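Local coordinates for protein (S)-ureidoglycine--glyoxylate transaminase (Bacillus subtilis, PDB 3ISL) that transfers the amino group of (S)-ureidoglycine to glyoxylate with the help of pyridoxal 5'-phosphate, yielding oxalurate and glycine in purine catabolism, at residues R54-R62 / I177-D185. Sequence-based numbering, arbitrary orientation.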
loop_
_atom_site.group_PDB
_atom_site.type_symbol
_atom_site.label_atom_id
_atom_site.label_comp_id
_atom_site.label_asym_id
_atom_site.label_seq_id
_atom_site.Cartn_x
_atom_site.Cartn_y
_atom_site.Cartn_z
ATOM N N ARG A 54 11.754 -1.935 16.303
ATOM C CA ARG A 54 13.137 -1.773 16.844
ATOM C C ARG A 54 13.736 -3.126 17.208
ATOM O O ARG A 54 14.869 -3.422 16.814
ATOM C CB ARG A 54 13.158 -0.804 18.029
ATOM C CG ARG A 54 12.642 0.618 17.672
ATOM C CD ARG A 54 12.809 1.649 18.832
ATOM N NE ARG A 54 12.348 2.906 18.295
ATOM C CZ ARG A 54 11.159 3.437 18.547
ATOM N NH1 ARG A 54 10.330 2.860 19.393
ATOM N NH2 ARG A 54 10.785 4.550 17.951
ATOM N N GLU A 55 12.953 -3.990 17.872
ATOM C CA GLU A 55 13.428 -5.310 18.285
ATOM C C GLU A 55 13.645 -6.247 17.116
ATOM O O GLU A 55 14.651 -6.955 17.100
ATOM C CB GLU A 55 12.465 -6.031 19.270
ATOM C CG GLU A 55 12.423 -5.449 20.610
ATOM C CD GLU A 55 11.559 -6.295 21.537
ATOM O OE1 GLU A 55 10.633 -5.685 22.080
ATOM O OE2 GLU A 55 11.775 -7.552 21.691
ATOM N N LEU A 56 12.720 -6.212 16.153
ATOM C CA LEU A 56 12.728 -7.082 15.020
ATOM C C LEU A 56 14.001 -6.805 14.270
ATOM O O LEU A 56 14.622 -7.728 13.858
ATOM C CB LEU A 56 11.580 -6.734 14.072
ATOM C CG LEU A 56 11.057 -7.712 13.021
ATOM C CD1 LEU A 56 10.628 -7.064 11.696
ATOM C CD2 LEU A 56 11.753 -8.973 12.837
ATOM N N PHE A 57 14.349 -5.523 14.076
ATOM C CA PHE A 57 15.554 -5.157 13.312
ATOM C C PHE A 57 16.855 -5.186 14.104
ATOM O O PHE A 57 17.933 -4.955 13.528
ATOM C CB PHE A 57 15.421 -3.771 12.658
ATOM C CG PHE A 57 14.583 -3.748 11.393
ATOM C CD1 PHE A 57 15.082 -4.268 10.175
ATOM C CD2 PHE A 57 13.333 -3.104 11.398
ATOM C CE1 PHE A 57 14.318 -4.203 9.000
ATOM C CE2 PHE A 57 12.553 -3.029 10.232
ATOM C CZ PHE A 57 13.042 -3.543 9.034
ATOM N N GLN A 58 16.744 -5.478 15.400
ATOM C CA GLN A 58 17.848 -5.464 16.365
ATOM C C GLN A 58 18.522 -4.141 16.329
ATOM O O GLN A 58 19.759 -4.052 16.039
ATOM C CB GLN A 58 18.822 -6.669 16.185
ATOM C CG GLN A 58 18.046 -8.020 16.222
ATOM C CD GLN A 58 18.952 -9.280 16.187
ATOM O OE1 GLN A 58 18.693 -10.243 15.452
ATOM N NE2 GLN A 58 20.005 -9.274 16.988
ATOM N N THR A 59 17.712 -3.080 16.638
ATOM C CA THR A 59 18.237 -1.723 16.618
ATOM C C THR A 59 17.665 -0.820 17.708
ATOM O O THR A 59 16.546 -1.021 18.198
ATOM C CB THR A 59 17.984 -1.049 15.254
ATOM O OG1 THR A 59 18.644 0.200 15.234
ATOM C CG2 THR A 59 16.447 -0.785 14.992
ATOM N N LYS A 60 18.447 0.192 18.073
ATOM C CA LYS A 60 17.978 1.226 18.972
ATOM C C LYS A 60 17.422 2.438 18.237
ATOM O O LYS A 60 17.042 3.440 18.894
ATOM C CB LYS A 60 19.117 1.667 19.907
ATOM C CG LYS A 60 19.609 0.521 20.785
ATOM C CD LYS A 60 18.470 -0.114 21.622
ATOM C CE LYS A 60 19.028 -1.318 22.435
ATOM N NZ LYS A 60 18.079 -2.470 22.438
ATOM N N ASN A 61 17.439 2.397 16.911
ATOM C CA ASN A 61 17.080 3.586 16.099
ATOM C C ASN A 61 15.728 4.161 16.544
ATOM O O ASN A 61 14.744 3.391 16.684
ATOM C CB ASN A 61 16.889 3.196 14.615
ATOM C CG ASN A 61 18.187 2.966 13.879
ATOM O OD1 ASN A 61 19.234 3.445 14.292
ATOM N ND2 ASN A 61 18.115 2.223 12.750
ATOM N N ARG A 62 15.654 5.475 16.696
ATOM C CA ARG A 62 14.384 6.181 16.869
ATOM C C ARG A 62 13.470 5.904 15.698
ATOM O O ARG A 62 12.248 5.780 15.873
ATOM C CB ARG A 62 14.603 7.706 17.031
ATOM C CG ARG A 62 13.369 8.457 17.671
ATOM C CD ARG A 62 13.669 9.927 18.184
ATOM N NE ARG A 62 14.678 9.974 19.274
ATOM C CZ ARG A 62 15.965 10.313 19.110
ATOM N NH1 ARG A 62 16.437 10.656 17.898
ATOM N NH2 ARG A 62 16.790 10.306 20.156
ATOM N N ILE A 177 14.233 -10.582 6.713
ATOM C CA ILE A 177 13.804 -10.108 8.029
ATOM C C ILE A 177 12.782 -11.091 8.649
ATOM O O ILE A 177 11.810 -11.533 7.963
ATOM C CB ILE A 177 13.162 -8.679 7.920
ATOM C CG1 ILE A 177 13.085 -7.952 9.313
ATOM C CG2 ILE A 177 11.741 -8.707 7.135
ATOM C CD1 ILE A 177 14.448 -7.891 10.126
ATOM N N GLY A 178 12.967 -11.417 9.948
ATOM C CA GLY A 178 12.113 -12.367 10.682
ATOM C C GLY A 178 12.359 -13.863 10.389
ATOM O O GLY A 178 11.703 -14.734 10.968
ATOM N N GLY A 179 13.323 -14.147 9.532
ATOM C CA GLY A 179 13.639 -15.533 9.129
ATOM C C GLY A 179 15.105 -15.895 9.315
ATOM O O GLY A 179 15.424 -17.019 9.719
ATOM N N CYS A 180 15.971 -14.945 8.983
ATOM C CA CYS A 180 17.425 -15.047 9.110
ATOM C C CYS A 180 17.877 -13.863 9.916
ATOM O O CYS A 180 17.252 -12.781 9.860
ATOM C CB CYS A 180 18.165 -14.947 7.734
ATOM S SG CYS A 180 17.356 -15.919 6.412
ATOM N N GLU A 181 19.045 -14.010 10.540
ATOM C CA GLU A 181 19.562 -12.954 11.391
ATOM C C GLU A 181 19.630 -11.680 10.600
ATOM O O GLU A 181 20.194 -11.678 9.535
ATOM C CB GLU A 181 20.990 -13.290 11.809
ATOM C CG GLU A 181 21.104 -13.670 13.207
ATOM C CD GLU A 181 22.555 -13.824 13.558
ATOM O OE1 GLU A 181 23.431 -13.326 12.779
ATOM O OE2 GLU A 181 22.815 -14.491 14.583
ATOM N N VAL A 182 19.062 -10.608 11.121
ATOM C CA VAL A 182 19.451 -9.276 10.651
ATOM C C VAL A 182 19.826 -8.376 11.812
ATOM O O VAL A 182 19.081 -8.240 12.745
ATOM C CB VAL A 182 18.607 -8.660 9.459
ATOM C CG1 VAL A 182 17.519 -9.517 8.927
ATOM C CG2 VAL A 182 18.394 -7.117 9.448
ATOM N N LYS A 183 21.022 -7.811 11.789
ATOM C CA LYS A 183 21.423 -7.115 12.987
ATOM C C LYS A 183 21.807 -5.721 12.547
ATOM O O LYS A 183 22.949 -5.488 12.170
ATOM C CB LYS A 183 22.580 -7.899 13.695
ATOM C CG LYS A 183 22.276 -9.377 14.027
ATOM C CD LYS A 183 23.631 -10.063 14.526
ATOM C CE LYS A 183 23.440 -11.003 15.743
ATOM N NZ LYS A 183 24.853 -11.614 16.230
ATOM N N VAL A 184 20.856 -4.792 12.532
ATOM C CA VAL A 184 21.212 -3.522 11.994
ATOM C C VAL A 184 22.232 -2.707 12.777
ATOM O O VAL A 184 23.093 -2.081 12.137
ATOM C CB VAL A 184 20.055 -2.627 11.342
ATOM C CG1 VAL A 184 18.877 -3.417 10.671
ATOM C CG2 VAL A 184 19.724 -1.357 12.125
ATOM N N ASP A 185 22.147 -2.662 14.110
ATOM C CA ASP A 185 23.206 -1.965 14.863
ATOM C C ASP A 185 24.556 -2.631 14.743
ATOM O O ASP A 185 25.551 -1.968 14.374
ATOM C CB ASP A 185 22.839 -1.713 16.331
ATOM C CG ASP A 185 21.720 -0.675 16.447
ATOM O OD1 ASP A 185 21.294 -0.169 15.394
ATOM O OD2 ASP A 185 21.246 -0.384 17.542
HETATM O O HOH W 1 21.841 2.135 14.280
#
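Two backbone bonds join the chain at the exit of helix 40-56 to the irregular segment 177-185: Val184 N gives a nearly straight bond (168°) to Phe57 O at 3.1 Å, and Asp185 N a weak one to Gln58 O. Gln58, at positive phi, closes the helix in a Schellman motif, Gln58 N bonding to Glu55 O and Thr59 N to Arg54 O. Asp185 grips Thr59 and Lys60 with its two carboxylate oxygens, each met on its syn side but well out of the plane. Thr59 OG1 donates to Asp185 OD1 at 2.7 Å, and Lys60 N reaches Asp185 OD2 at 2.9 Å. The hydroxyl lies anti to its own backbone nitrogen (chi1 -173°), a rotation that also lets it accept from Asn61 N in an ST turn. A water spans Asp185 OD1 and Asn61 OD1. With an alanine in place of Asp185, Lys60 N would probably lose its acceptor and the Thr59 hydroxyl would be freer to turn.

In this class-V aminotransferase the contact packs the connection between strands 168-172 and 191-193 of the central sheet against the helix end that leads into strand 63-68. Ile177, its side chain about 6 Å from that of Lys198, the lysine to which pyridoxal phosphate attaches, though not bonded to it here, meets Leu56 CD1 through CG1 at 3.5 Å. Ile177 CD1 approaches Phe57 CD1 obliquely at 3.7 Å, whereas Val182 CG2 lies at the ring edge. Val184 sends CG1 to Phe57 and CG2 to Thr59 CB at 3.6 Å; Ala192 and Thr210, on strands 191-193 and 206-211, also touch the Phe57 side chain. The extended side chain of Gln58 crosses Lys183, Gln58 NE2 lying 3.7 Å from Lys183 CG, and also touches Leu288 and Phe292.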